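Local coordinates for protein minor fimbrium subunit Mfa5 (PDB 6TO1) that serves as an accessory subunit of the minor fimbriae, cell-surface pili that mediate biofilm formation and adhesion to host cells and other oral bacteria, at residues Asn276-Asn281 / Asn289-Ser294; Asp264-Gly269 / Ser295-Arg300; Tyr337-Asn342 / Phe368-Asn373. All blocks are in the same frame, centred on the assembly; numbering follows the deposited sequence. Where two conformers were deposited one is given.

Interaction 1: residues Asn276-Asn281 / Asn289-Ser294. With CA (calcium ion), chain F.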
ATOM      1  N   ASN A 276      50.208  -2.438  26.916  1.00 24.16           N
ATOM      2  CA  ASN A 276      49.366  -2.168  25.761  1.00 25.37           C
ATOM      3  C   ASN A 276      47.959  -1.725  26.182  1.00 26.80           C
ATOM      4  O   ASN A 276      47.269  -1.033  25.419  1.00 23.34           O
ATOM      5  CB  ASN A 276      49.236  -3.414  24.886  1.00 31.70           C
ATOM      6  CG  ASN A 276      50.486  -3.699  24.069  1.00 42.83           C
ATOM      7  OD1 ASN A 276      51.447  -2.939  24.087  1.00 39.54           O
ATOM      8  ND2 ASN A 276      50.461  -4.794  23.332  1.00 32.82           N
ATOM      9  N   TYR A 277      47.514  -2.139  27.369  1.00 22.87           N
ATOM     10  CA  TYR A 277      46.131  -1.959  27.806  1.00 18.46           C
ATOM     11  C   TYR A 277      45.940  -0.829  28.793  1.00 18.18           C
ATOM     12  O   TYR A 277      44.931  -0.128  28.723  1.00 22.78           O
ATOM     13  CB  TYR A 277      45.634  -3.239  28.464  1.00 15.78           C
ATOM     14  CG  TYR A 277      45.182  -4.257  27.474  1.00 21.33           C
ATOM     15  CD1 TYR A 277      43.850  -4.327  27.102  1.00 22.95           C
ATOM     16  CD2 TYR A 277      46.061  -5.139  26.907  1.00 18.34           C
ATOM     17  CE1 TYR A 277      43.417  -5.249  26.206  1.00 19.44           C
ATOM     18  CE2 TYR A 277      45.623  -6.099  25.986  1.00 19.06           C
ATOM     19  CZ  TYR A 277      44.308  -6.125  25.625  1.00 20.57           C
ATOM     20  OH  TYR A 277      43.828  -7.044  24.710  1.00 24.88           O
ATOM     21  N   VAL A 278      46.853  -0.654  29.746  1.00 19.24           N
ATOM     22  CA  VAL A 278      46.559   0.123  30.943  1.00 18.26           C
ATOM     23  C   VAL A 278      47.172   1.513  30.822  1.00 22.20           C
ATOM     24  O   VAL A 278      48.389   1.651  30.655  1.00 23.41           O
ATOM     25  CB  VAL A 278      47.062  -0.583  32.207  1.00 21.10           C
ATOM     26  CG1 VAL A 278      46.706   0.222  33.416  1.00 22.15           C
ATOM     27  CG2 VAL A 278      46.481  -1.974  32.304  1.00 21.29           C
ATOM     28  N   SER A 279      46.318   2.530  30.959  1.00 20.22           N
ATOM     29  CA  SER A 279      46.697   3.934  31.025  1.00 20.05           C
ATOM     30  C   SER A 279      48.017   4.154  31.746  1.00 21.09           C
ATOM     31  O   SER A 279      48.101   3.973  32.966  1.00 20.16           O
ATOM     32  CB  SER A 279      45.610   4.728  31.747  1.00 21.48           C
ATOM     33  OG  SER A 279      45.436   4.238  33.067  1.00 17.66           O
ATOM     34  N   ASN A 280      49.028   4.590  30.997  1.00 24.63           N
ATOM     35  CA  ASN A 280      50.284   5.020  31.601  1.00 25.88           C
ATOM     36  C   ASN A 280      51.020   5.964  30.660  1.00 23.20           C
ATOM     37  O   ASN A 280      51.126   5.681  29.465  1.00 23.67           O
ATOM     38  CB  ASN A 280      51.177   3.841  31.903  1.00 25.37           C
ATOM     39  CG  ASN A 280      52.536   4.286  32.452  1.00 33.66           C
ATOM     40  OD1 ASN A 280      52.595   5.100  33.381  1.00 31.88           O
ATOM     41  ND2 ASN A 280      53.618   3.799  31.844  1.00 35.42           N
ATOM     42  N   ASN A 281      51.533   7.076  31.199  1.00 29.12           N
ATOM     43  CA  ASN A 281      52.407   7.961  30.436  1.00 27.09           C
ATOM     44  C   ASN A 281      53.839   7.480  30.632  1.00 28.36           C
ATOM     45  O   ASN A 281      54.379   7.640  31.729  1.00 29.71           O
ATOM     46  CB  ASN A 281      52.271   9.403  30.898  1.00 31.29           C
ATOM     47  CG  ASN A 281      53.004  10.379  29.983  1.00 32.23           C
ATOM     48  OD1 ASN A 281      53.987  10.021  29.324  1.00 39.66           O
ATOM     49  ND2 ASN A 281      52.520  11.608  29.927  1.00 42.36           N
ATOM     50  N   ASN A 289      48.913   0.879  39.222  1.00 21.43           N
ATOM     51  CA  ASN A 289      48.873  -0.534  39.566  1.00 20.42           C
ATOM     52  C   ASN A 289      48.259  -1.312  38.406  1.00 26.95           C
ATOM     53  O   ASN A 289      47.320  -0.838  37.758  1.00 23.12           O
ATOM     54  CB  ASN A 289      48.060  -0.744  40.832  1.00 20.78           C
ATOM     55  CG  ASN A 289      48.838  -0.337  42.065  1.00 30.81           C
ATOM     56  OD1 ASN A 289      49.758  -1.020  42.477  1.00 31.06           O
ATOM     57  ND2 ASN A 289      48.466   0.776  42.654  1.00 34.17           N
ATOM     58  N   TYR A 290      48.788  -2.506  38.141  1.00 22.85           N
ATOM     59  CA  TYR A 290      48.330  -3.274  36.988  1.00 20.04           C
ATOM     60  C   TYR A 290      47.387  -4.408  37.387  1.00 26.07           C
ATOM     61  O   TYR A 290      47.413  -4.894  38.523  1.00 22.86           O
ATOM     62  CB  TYR A 290      49.544  -3.822  36.231  1.00 22.57           C
ATOM     63  CG  TYR A 290      50.273  -2.745  35.468  1.00 24.16           C
ATOM     64  CD1 TYR A 290      49.906  -2.414  34.172  1.00 24.42           C
ATOM     65  CD2 TYR A 290      51.311  -2.028  36.054  1.00 30.42           C
ATOM     66  CE1 TYR A 290      50.549  -1.400  33.478  1.00 23.33           C
ATOM     67  CE2 TYR A 290      51.966  -1.033  35.360  1.00 29.01           C
ATOM     68  CZ  TYR A 290      51.585  -0.722  34.083  1.00 25.59           C
ATOM     69  OH  TYR A 290      52.214   0.275  33.390  1.00 24.63           O
ATOM     70  N   PRO A 291      46.509  -4.819  36.476  1.00 17.15           N
ATOM     71  CA  PRO A 291      45.424  -5.735  36.849  1.00 18.44           C
ATOM     72  C   PRO A 291      45.857  -7.190  36.968  1.00 19.87           C
ATOM     73  O   PRO A 291      46.843  -7.639  36.383  1.00 21.08           O
ATOM     74  CB  PRO A 291      44.408  -5.578  35.713  1.00 20.65           C
ATOM     75  CG  PRO A 291      45.190  -5.039  34.577  1.00 22.91           C
ATOM     76  CD  PRO A 291      46.292  -4.219  35.150  1.00 20.65           C
ATOM     77  N   THR A 292      45.079  -7.905  37.764  1.00 21.37           N
ATOM     78  CA  THR A 292      45.172  -9.342  37.948  1.00 23.41           C
ATOM     79  C   THR A 292      43.799  -9.947  37.695  1.00 21.14           C
ATOM     80  O   THR A 292      42.823  -9.243  37.407  1.00 18.83           O
ATOM     81  CB  THR A 292      45.640  -9.685  39.368  1.00 21.37           C
ATOM     82  OG1 THR A 292      44.589  -9.362  40.293  1.00 21.35           O
ATOM     83  CG2 THR A 292      46.904  -8.942  39.716  1.00 23.17           C
ATOM     84  N   HIS A 293      43.703 -11.285  37.826  1.00 18.41           N
ATOM     85  CA  HIS A 293      42.412 -11.918  37.597  1.00 21.48           C
ATOM     86  C   HIS A 293      41.337 -11.441  38.564  1.00 22.62           C
ATOM     87  O   HIS A 293      40.142 -11.619  38.283  1.00 24.75           O
ATOM     88  CB  HIS A 293      42.549 -13.447  37.684  1.00 23.67           C
ATOM     89  CG  HIS A 293      43.177 -14.060  36.475  1.00 27.54           C
ATOM     90  ND1 HIS A 293      42.591 -14.009  35.228  1.00 22.69           N
ATOM     91  CD2 HIS A 293      44.346 -14.724  36.316  1.00 28.91           C
ATOM     92  CE1 HIS A 293      43.378 -14.604  34.351  1.00 28.00           C
ATOM     93  NE2 HIS A 293      44.442 -15.060  34.987  1.00 29.51           N
ATOM     94  N   SER A 294      41.714 -10.858  39.696  1.00 17.64           N
ATOM     95  CA  SER A 294      40.751 -10.384  40.683  1.00 21.33           C
ATOM     96  C   SER A 294      40.368  -8.917  40.496  1.00 20.23           C
ATOM     97  O   SER A 294      39.509  -8.419  41.225  1.00 21.09           O
ATOM     98  CB  SER A 294      41.314 -10.578  42.095  1.00 26.34           C
ATOM     99  OG  SER A 294      41.514 -11.964  42.333  1.00 27.70           O
TER
HETATM  100 CA    CA F1105      54.131   7.368  33.890  1.00 38.35          CA
HETATM  101  O   HOH W   1      50.974   0.743  31.030  1.00 32.18           O
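V278 and Y290 carry this contact; P291 adds a second contact to the valine, and N280 meets the hydroxyl end of the tyrosine. V278 is the first residue to leave helical geometry after the short helix 274-277, and its side chain points at the loop 289-294. Its CB lies 3.8 Å from Y290 CE1, at a slant to the ring, so that the valine meets the CD1-CE1 side of the tyrosine. With CG1 anti to the backbone N (chi1 -178°), the other branch of V278, CG2, is directed at P291 and comes within 3.6 Å of P291 CD. No direct hydrogen bond joins the two segments. A water does so instead: it donates to V278 O at 2.8 Å and lies 2.7 Å from Y290 OH, in the plane of the phenol ring. The tyrosine is thus held along its hydrocarbon side by the valine and at its hydroxyl by a solvent bridge to the same residue's carbonyl. Beyond that hydroxyl, N280 passes at about a right angle, its CB 4.0 Å from Y290 OH and its amide plane turned 74° from the ring. The amide oxygen serves the metal instead: N280 OD1 binds the calcium ion at 2.8 Å, while the backbone oxygen N281 O binds it more closely, at 2.2 Å. T284, L286 and D319 supply the remaining protein ligands. Y337 of strand 336-338 packs against both V278 and P291. Apolar packing and one water therefore close the loop that follows helix 274-277, and this loop carries most of a calcium site, with ligands from 280-286 clustered in one loop and completed by the distant D319.

Interaction 2: residues Asp264-Gly269 / Ser295-Arg300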
ATOM      1  N   ASP A 264      36.230 -10.383  30.580  1.00 19.34           N
ATOM      2  CA  ASP A 264      37.261 -11.387  30.770  1.00 20.08           C
ATOM      3  C   ASP A 264      38.386 -11.188  29.775  1.00 18.37           C
ATOM      4  O   ASP A 264      39.555 -11.369  30.109  1.00 17.79           O
ATOM      5  CB  ASP A 264      36.650 -12.787  30.640  1.00 20.62           C
ATOM      6  CG  ASP A 264      35.564 -13.064  31.687  1.00 20.91           C
ATOM      7  OD1 ASP A 264      34.614 -12.265  31.777  1.00 18.75           O
ATOM      8  OD2 ASP A 264      35.675 -14.085  32.437  1.00 23.46           O
ATOM      9  N   LEU A 265      38.050 -10.805  28.544  1.00 18.13           N
ATOM     10  CA  LEU A 265      39.064 -10.599  27.525  1.00 15.31           C
ATOM     11  C   LEU A 265      39.993  -9.451  27.873  1.00 16.18           C
ATOM     12  O   LEU A 265      41.206  -9.541  27.655  1.00 19.76           O
ATOM     13  CB  LEU A 265      38.401 -10.324  26.175  1.00 18.11           C
ATOM     14  CG  LEU A 265      37.790 -11.540  25.490  1.00 16.50           C
ATOM     15  CD1 LEU A 265      36.922 -11.075  24.306  1.00 19.57           C
ATOM     16  CD2 LEU A 265      38.888 -12.498  25.047  1.00 17.34           C
ATOM     17  N   VAL A 266      39.442  -8.333  28.348  1.00 18.76           N
ATOM     18  CA  VAL A 266      40.304  -7.200  28.608  1.00 15.90           C
ATOM     19  C   VAL A 266      41.161  -7.462  29.830  1.00 19.73           C
ATOM     20  O   VAL A 266      42.311  -7.009  29.898  1.00 19.31           O
ATOM     21  CB  VAL A 266      39.496  -5.895  28.746  1.00 16.70           C
ATOM     22  CG1 VAL A 266      38.808  -5.744  30.084  1.00 14.60           C
ATOM     23  CG2 VAL A 266      40.404  -4.724  28.529  1.00 17.66           C
ATOM     24  N   ILE A 267      40.637  -8.195  30.810  1.00 15.08           N
ATOM     25  CA  ILE A 267      41.430  -8.500  31.996  1.00 16.84           C
ATOM     26  C   ILE A 267      42.572  -9.432  31.628  1.00 17.53           C
ATOM     27  O   ILE A 267      43.736  -9.164  31.934  1.00 19.33           O
ATOM     28  CB  ILE A 267      40.541  -9.087  33.107  1.00 19.26           C
ATOM     29  CG1 ILE A 267      39.638  -7.988  33.666  1.00 17.76           C
ATOM     30  CG2 ILE A 267      41.398  -9.701  34.231  1.00 19.33           C
ATOM     31  CD1 ILE A 267      38.545  -8.489  34.629  1.00 22.03           C
ATOM     32  N   GLN A 268      42.260 -10.532  30.933  1.00 19.96           N
ATOM     33  CA  GLN A 268      43.317 -11.436  30.500  1.00 19.21           C
ATOM     34  C   GLN A 268      44.300 -10.718  29.596  1.00 20.82           C
ATOM     35  O   GLN A 268      45.506 -10.951  29.678  1.00 19.70           O
ATOM     36  CB  GLN A 268      42.746 -12.653  29.772  1.00 17.89           C
ATOM     37  CG  GLN A 268      43.796 -13.682  29.396  1.00 22.57           C
ATOM     38  CD  GLN A 268      44.363 -14.398  30.618  1.00 22.96           C
ATOM     39  OE1 GLN A 268      43.680 -15.190  31.247  1.00 22.75           O
ATOM     40  NE2 GLN A 268      45.603 -14.093  30.964  1.00 24.89           N
ATOM     41  N   GLY A 269      43.801  -9.851  28.710  1.00 21.74           N
ATOM     42  CA  GLY A 269      44.698  -9.169  27.794  1.00 19.69           C
ATOM     43  C   GLY A 269      45.658  -8.265  28.530  1.00 20.48           C
ATOM     44  O   GLY A 269      46.852  -8.216  28.224  1.00 21.31           O
ATOM     45  N   SER A 295      40.969  -8.232  39.537  1.00 18.95           N
ATOM     46  CA  SER A 295      40.656  -6.823  39.317  1.00 20.40           C
ATOM     47  C   SER A 295      39.241  -6.618  38.786  1.00 19.81           C
ATOM     48  O   SER A 295      38.588  -7.527  38.282  1.00 21.49           O
ATOM     49  CB  SER A 295      41.662  -6.220  38.344  1.00 19.74           C
ATOM     50  OG  SER A 295      42.959  -6.208  38.907  1.00 20.15           O
ATOM     51  N   LYS A 296      38.782  -5.371  38.869  1.00 18.98           N
ATOM     52  CA  LYS A 296      37.425  -4.993  38.524  1.00 20.87           C
ATOM     53  C   LYS A 296      37.492  -3.951  37.413  1.00 20.82           C
ATOM     54  O   LYS A 296      38.348  -3.060  37.434  1.00 18.66           O
ATOM     55  CB  LYS A 296      36.678  -4.451  39.738  1.00 22.71           C
ATOM     56  CG  LYS A 296      36.721  -5.377  40.978  1.00 21.50           C
ATOM     57  CD  LYS A 296      35.901  -6.635  40.798  1.00 20.43           C
ATOM     58  CE  LYS A 296      35.765  -7.374  42.152  1.00 24.48           C
ATOM     59  NZ  LYS A 296      35.002  -8.641  42.037  1.00 27.48           N
ATOM     60  N   VAL A 297      36.604  -4.086  36.445  1.00 16.36           N
ATOM     61  CA  VAL A 297      36.553  -3.175  35.309  1.00 17.72           C
ATOM     62  C   VAL A 297      35.176  -2.556  35.213  1.00 17.79           C
ATOM     63  O   VAL A 297      34.190  -3.065  35.754  1.00 17.51           O
ATOM     64  CB  VAL A 297      36.937  -3.882  33.986  1.00 17.66           C
ATOM     65  CG1 VAL A 297      38.355  -4.464  34.109  1.00 19.08           C
ATOM     66  CG2 VAL A 297      35.931  -4.970  33.609  1.00 21.20           C
ATOM     67  N   GLY A 298      35.103  -1.442  34.488  1.00 17.06           N
ATOM     68  CA  GLY A 298      33.858  -0.698  34.447  1.00 16.47           C
ATOM     69  C   GLY A 298      32.709  -1.552  33.929  1.00 18.08           C
ATOM     70  O   GLY A 298      32.864  -2.348  32.996  1.00 18.96           O
ATOM     71  N   ARG A 299      31.547  -1.381  34.551  0.51 18.42           N
ATOM     72  CA  ARG A 299      30.348  -2.083  34.111  0.51 18.47           C
ATOM     73  C   ARG A 299      29.860  -1.562  32.761  0.51 17.37           C
ATOM     74  O   ARG A 299      30.253  -0.487  32.298  0.51 19.45           O
ATOM     75  CB  ARG A 299      29.237  -1.922  35.152  0.51 18.29           C
ATOM     76  CG  ARG A 299      29.500  -2.720  36.419  0.51 23.39           C
ATOM     77  CD  ARG A 299      28.418  -2.501  37.458  0.51 20.06           C
ATOM     78  NE  ARG A 299      28.414  -3.573  38.443  0.51 19.51           N
ATOM     79  CZ  ARG A 299      27.833  -4.761  38.267  0.51 32.95           C
ATOM     80  NH1 ARG A 299      27.201  -5.046  37.131  0.51 30.23           N
ATOM     81  NH2 ARG A 299      27.899  -5.666  39.233  0.51 29.01           N
ATOM     82  N   ARG A 300      28.972  -2.339  32.131  1.00 16.30           N
ATOM     83  CA  ARG A 300      28.312  -1.882  30.915  1.00 18.00           C
ATOM     84  C   ARG A 300      26.814  -1.690  31.122  1.00 19.67           C
ATOM     85  O   ARG A 300      26.092  -1.472  30.148  1.00 18.06           O
ATOM     86  CB  ARG A 300      28.573  -2.834  29.734  1.00 18.37           C
ATOM     87  CG  ARG A 300      28.237  -4.276  29.978  1.00 18.39           C
ATOM     88  CD  ARG A 300      28.419  -5.064  28.671  1.00 23.37           C
ATOM     89  NE  ARG A 300      28.163  -6.484  28.840  1.00 25.60           N
ATOM     90  CZ  ARG A 300      29.106  -7.413  28.993  1.00 21.10           C
ATOM     91  NH1 ARG A 300      30.389  -7.080  29.000  1.00 19.53           N
ATOM     92  NH2 ARG A 300      28.748  -8.681  29.170  1.00 23.32           N
TER
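I267 extends its CG1 branch anti to its own carbonyl carbon (chi1 -71°), and V297 likewise sets CG1 anti to its carbonyl carbon (chi1 -59°); these two branches meet between a helix and a strand. The contact is a helix-on-sheet packing: helix 262-272 lies against one side of the small mixed sheet in which strand 296-298 runs between strands 252-253 and 336-338. I267 CG1 approaches V297 CG1 to 3.8 Å, the two side chains running at a slant to one another. The preceding residue, V266, also points at the strand, and its CG1 makes a looser contact of 4.2 Å with the same methyl, V297 CG1. A single valine branch is therefore received by two consecutive helix residues. Strand alternation explains the choice of partners: V297 turns its side chain to the helix, whereas K296 turns away from it. All four touching residues are buried, and no hydrogen bond crosses between the segments, which leaves shape and dispersion to hold them. Polar groups near the contact are engaged by other parts of the fold. S295 OG is hydrogen-bonded to P334 O and to the backbone N of T292, and the strand itself is tied on one side to I253 and on the other to Y335 and Y337. D264, on the same helix, directs its carboxylate to T256 and G257, anchoring the preceding loop. The apolar surface continues past the pair: V266 also touches F339 and L370, and I263 of the same helix reaches V297. Just before the strand, the isoleucine's extended chain (chi2 171°) carries its end methyl to the main chain, where I267 CD1 comes to 3.8 Å from S295 O.

Interaction 3: residues Tyr337-Asn342 / Phe368-Asn373; sequences YYFPCN and FALANN. With PO4 (phosphate ion), chain D.
The backbones come nearest at C341 and A371, whose CA atoms are 8.0 Å apart, a spacing that side chains must fill. Residues 337-338 end a strand, F339 occupies the N-cap position, and helix 340-353 begins directly after it; F368 likewise precedes helix 369-378, so the contact joins the first turns of two helices. L370 bridges the gap. Its CD1 methyl lies in the plane of the F339 ring, at the edge, 3.7 Å from F339 CZ, and the two side chains run antiparallel past one another. F339 holds CG anti to its backbone N (chi1 -179°), which sends the ring out toward the leucine while one face lies against the first turn of its own helix, with N342 N over the ring centre, 4.0 Å from its plane. The same methyl, L370 CD1, is 4.3 Å from C341 SG; V266 touches both F339 and L370, and Y277 packs on L370. On the helix 369-378 side, a phosphate, probably from the crystallisation liquor, receives a weak hydrogen bond from N372 ND2 to O1 at 3.4 Å and a further one from K376. Contact across the segments is by apolar packing, and the thiol has its hydrogen-bond partner outside them, which implies that buried hydrophobic contact holds these helix starts together.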
ATOM      1  N   TYR A 337      39.370  -0.322  37.159  1.00 17.99           N
ATOM      2  CA  TYR A 337      39.752   0.284  35.889  1.00 18.49           C
ATOM      3  C   TYR A 337      38.503   0.630  35.106  1.00 15.84           C
ATOM      4  O   TYR A 337      37.622  -0.225  34.955  1.00 17.96           O
ATOM      5  CB  TYR A 337      40.610  -0.661  35.032  1.00 20.12           C
ATOM      6  CG  TYR A 337      41.843  -1.119  35.748  1.00 20.85           C
ATOM      7  CD1 TYR A 337      43.045  -0.446  35.588  1.00 19.25           C
ATOM      8  CD2 TYR A 337      41.784  -2.170  36.634  1.00 18.81           C
ATOM      9  CE1 TYR A 337      44.169  -0.826  36.276  1.00 20.87           C
ATOM     10  CE2 TYR A 337      42.903  -2.558  37.333  1.00 19.44           C
ATOM     11  CZ  TYR A 337      44.085  -1.881  37.145  1.00 16.85           C
ATOM     12  OH  TYR A 337      45.196  -2.297  37.870  1.00 20.41           O
ATOM     13  N   TYR A 338      38.424   1.869  34.610  1.00 16.71           N
ATOM     14  CA  TYR A 338      37.405   2.189  33.617  1.00 14.87           C
ATOM     15  C   TYR A 338      37.708   1.401  32.344  1.00 14.45           C
ATOM     16  O   TYR A 338      38.869   1.177  31.985  1.00 16.57           O
ATOM     17  CB  TYR A 338      37.359   3.696  33.353  1.00 16.34           C
ATOM     18  CG  TYR A 338      37.014   4.501  34.605  1.00 15.54           C
ATOM     19  CD1 TYR A 338      35.694   4.675  35.015  1.00 17.76           C
ATOM     20  CD2 TYR A 338      38.023   5.066  35.386  1.00 21.79           C
ATOM     21  CE1 TYR A 338      35.392   5.379  36.173  1.00 17.26           C
ATOM     22  CE2 TYR A 338      37.728   5.805  36.518  1.00 16.21           C
ATOM     23  CZ  TYR A 338      36.424   5.927  36.924  1.00 18.80           C
ATOM     24  OH  TYR A 338      36.125   6.646  38.061  1.00 22.54           O
ATOM     25  N   PHE A 339      36.651   0.957  31.675  1.00 14.21           N
ATOM     26  CA  PHE A 339      36.711   0.031  30.551  1.00 14.98           C
ATOM     27  C   PHE A 339      35.902   0.648  29.419  1.00 14.79           C
ATOM     28  O   PHE A 339      34.690   0.407  29.301  1.00 16.31           O
ATOM     29  CB  PHE A 339      36.177  -1.330  30.999  1.00 15.92           C
ATOM     30  CG  PHE A 339      36.203  -2.407  29.943  1.00 17.43           C
ATOM     31  CD1 PHE A 339      37.053  -2.343  28.851  1.00 15.75           C
ATOM     32  CD2 PHE A 339      35.370  -3.491  30.077  1.00 16.00           C
ATOM     33  CE1 PHE A 339      37.053  -3.338  27.899  1.00 16.32           C
ATOM     34  CE2 PHE A 339      35.356  -4.500  29.145  1.00 15.18           C
ATOM     35  CZ  PHE A 339      36.198  -4.425  28.042  1.00 15.54           C
ATOM     36  N   PRO A 340      36.527   1.490  28.589  1.00 16.95           N
ATOM     37  CA  PRO A 340      35.741   2.201  27.561  1.00 18.56           C
ATOM     38  C   PRO A 340      34.934   1.327  26.628  1.00 15.36           C
ATOM     39  O   PRO A 340      33.855   1.764  26.195  1.00 17.91           O
ATOM     40  CB  PRO A 340      36.816   3.018  26.815  1.00 12.19           C
ATOM     41  CG  PRO A 340      37.729   3.429  27.919  1.00 17.29           C
ATOM     42  CD  PRO A 340      37.830   2.168  28.812  1.00 16.71           C
ATOM     43  N   CYS A 341      35.375   0.104  26.307  1.00 15.35           N
ATOM     44  CA  CYS A 341      34.550  -0.742  25.468  1.00 13.99           C
ATOM     45  C   CYS A 341      33.199  -1.015  26.133  1.00 16.30           C
ATOM     46  O   CYS A 341      32.159  -1.009  25.470  1.00 15.59           O
ATOM     47  CB  CYS A 341      35.241  -2.069  25.164  1.00 18.05           C
ATOM     48  SG  CYS A 341      36.595  -2.069  23.990  1.00 18.36           S
ATOM     49  N   ASN A 342      33.206  -1.276  27.443  1.00 17.13           N
ATOM     50  CA  ASN A 342      31.962  -1.484  28.176  1.00 18.74           C
ATOM     51  C   ASN A 342      31.160  -0.190  28.286  1.00 15.72           C
ATOM     52  O   ASN A 342      29.943  -0.218  28.214  1.00 14.96           O
ATOM     53  CB  ASN A 342      32.260  -2.034  29.582  1.00 17.94           C
ATOM     54  CG  ASN A 342      31.971  -3.538  29.702  1.00 17.69           C
ATOM     55  OD1 ASN A 342      31.719  -4.220  28.705  1.00 15.07           O
ATOM     56  ND2 ASN A 342      32.017  -4.034  30.913  1.00 16.90           N
ATOM     57  N   PHE A 368      40.648  -9.762  16.522  1.00 22.28           N
ATOM     58  CA  PHE A 368      40.940  -9.346  17.895  1.00 20.04           C
ATOM     59  C   PHE A 368      39.627  -9.484  18.647  1.00 19.68           C
ATOM     60  O   PHE A 368      38.708  -8.681  18.448  1.00 18.58           O
ATOM     61  CB  PHE A 368      41.494  -7.922  17.865  1.00 22.56           C
ATOM     62  CG  PHE A 368      41.877  -7.345  19.190  1.00 21.99           C
ATOM     63  CD1 PHE A 368      42.284  -8.124  20.267  1.00 20.88           C
ATOM     64  CD2 PHE A 368      41.861  -5.971  19.343  1.00 21.20           C
ATOM     65  CE1 PHE A 368      42.627  -7.510  21.473  1.00 19.64           C
ATOM     66  CE2 PHE A 368      42.223  -5.383  20.510  1.00 24.85           C
ATOM     67  CZ  PHE A 368      42.591  -6.147  21.582  1.00 21.10           C
ATOM     68  N   ALA A 369      39.522 -10.514  19.500  1.00 18.38           N
ATOM     69  CA  ALA A 369      38.226 -10.858  20.082  1.00 19.02           C
ATOM     70  C   ALA A 369      37.639  -9.722  20.931  1.00 15.50           C
ATOM     71  O   ALA A 369      36.426  -9.471  20.879  1.00 19.16           O
ATOM     72  CB  ALA A 369      38.340 -12.131  20.917  1.00 19.81           C
ATOM     73  N   LEU A 370      38.461  -9.039  21.737  1.00 17.79           N
ATOM     74  CA  LEU A 370      37.911  -7.958  22.560  1.00 18.25           C
ATOM     75  C   LEU A 370      37.191  -6.936  21.687  1.00 20.68           C
ATOM     76  O   LEU A 370      36.086  -6.466  22.011  1.00 19.23           O
ATOM     77  CB  LEU A 370      39.024  -7.252  23.347  1.00 15.50           C
ATOM     78  CG  LEU A 370      38.692  -5.951  24.067  1.00 20.47           C
ATOM     79  CD1 LEU A 370      37.562  -6.163  25.057  1.00 20.05           C
ATOM     80  CD2 LEU A 370      39.895  -5.400  24.745  1.00 20.06           C
ATOM     81  N   ALA A 371      37.814  -6.568  20.575  1.00 19.13           N
ATOM     82  CA  ALA A 371      37.238  -5.548  19.706  1.00 19.36           C
ATOM     83  C   ALA A 371      35.975  -6.046  19.036  1.00 17.16           C
ATOM     84  O   ALA A 371      34.950  -5.358  19.042  1.00 17.74           O
ATOM     85  CB  ALA A 371      38.252  -5.131  18.644  1.00 18.65           C
ATOM     86  N   ASN A 372      36.045  -7.219  18.393  1.00 18.69           N
ATOM     87  CA  ASN A 372      34.879  -7.706  17.674  1.00 20.06           C
ATOM     88  C   ASN A 372      33.729  -8.014  18.629  1.00 20.01           C
ATOM     89  O   ASN A 372      32.562  -7.721  18.325  1.00 18.50           O
ATOM     90  CB  ASN A 372      35.252  -8.943  16.859  1.00 21.08           C
ATOM     91  CG  ASN A 372      36.142  -8.612  15.676  1.00 22.37           C
ATOM     92  OD1 ASN A 372      36.461  -7.458  15.437  1.00 23.18           O
ATOM     93  ND2 ASN A 372      36.551  -9.641  14.937  1.00 27.11           N
ATOM     94  N   ASN A 373      34.037  -8.637  19.771  1.00 18.04           N
ATOM     95  CA  ASN A 373      32.992  -9.001  20.716  1.00 18.27           C
ATOM     96  C   ASN A 373      32.394  -7.775  21.378  1.00 17.09           C
ATOM     97  O   ASN A 373      31.189  -7.752  21.658  1.00 17.06           O
ATOM     98  CB  ASN A 373      33.550  -9.982  21.747  1.00 19.27           C
ATOM     99  CG  ASN A 373      33.848 -11.338  21.129  1.00 19.90           C
ATOM    100  OD1 ASN A 373      33.635 -11.532  19.931  1.00 23.89           O
ATOM    101  ND2 ASN A 373      34.330 -12.271  21.934  1.00 19.24           N
TER
HETATM  102  P   PO4 D1103      35.234 -13.017  16.904  1.00 43.10           P
HETATM  103  O1  PO4 D1103      34.657 -12.395  15.651  1.00 47.07           O
HETATM  104  O2  PO4 D1103      34.163 -13.166  17.962  1.00 65.81           O
HETATM  105  O3  PO4 D1103      35.748 -14.410  16.623  1.00 57.98           O
HETATM  106  O4  PO4 D1103      36.353 -12.163  17.446  1.00 44.53           O

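Overall arrangement
The three contacts cluster at one end of the elongated chain, mostly in the region inserted between strands 227-234 and 357-362 of the vWA-like sheet, packed against helix 369-378 that follows. The centres of interactions 2 and 3 are about 8 Å apart, those of interactions 1 and 2 about 10 Å, and those of interactions 1 and 3 about 14 Å. Along the chain, interaction 1 is nested inside the loop closed by interaction 2, and interaction 3 follows both. Neighbouring strands 296-298 and 336-338 link interactions 2 and 3: Y337 N hydrogen-bonds to K296 O, N342 ND2 to G298 O. Y337 OH hydrogen-bonds to N289 O, connecting the calcium-bearing loop to this small sheet.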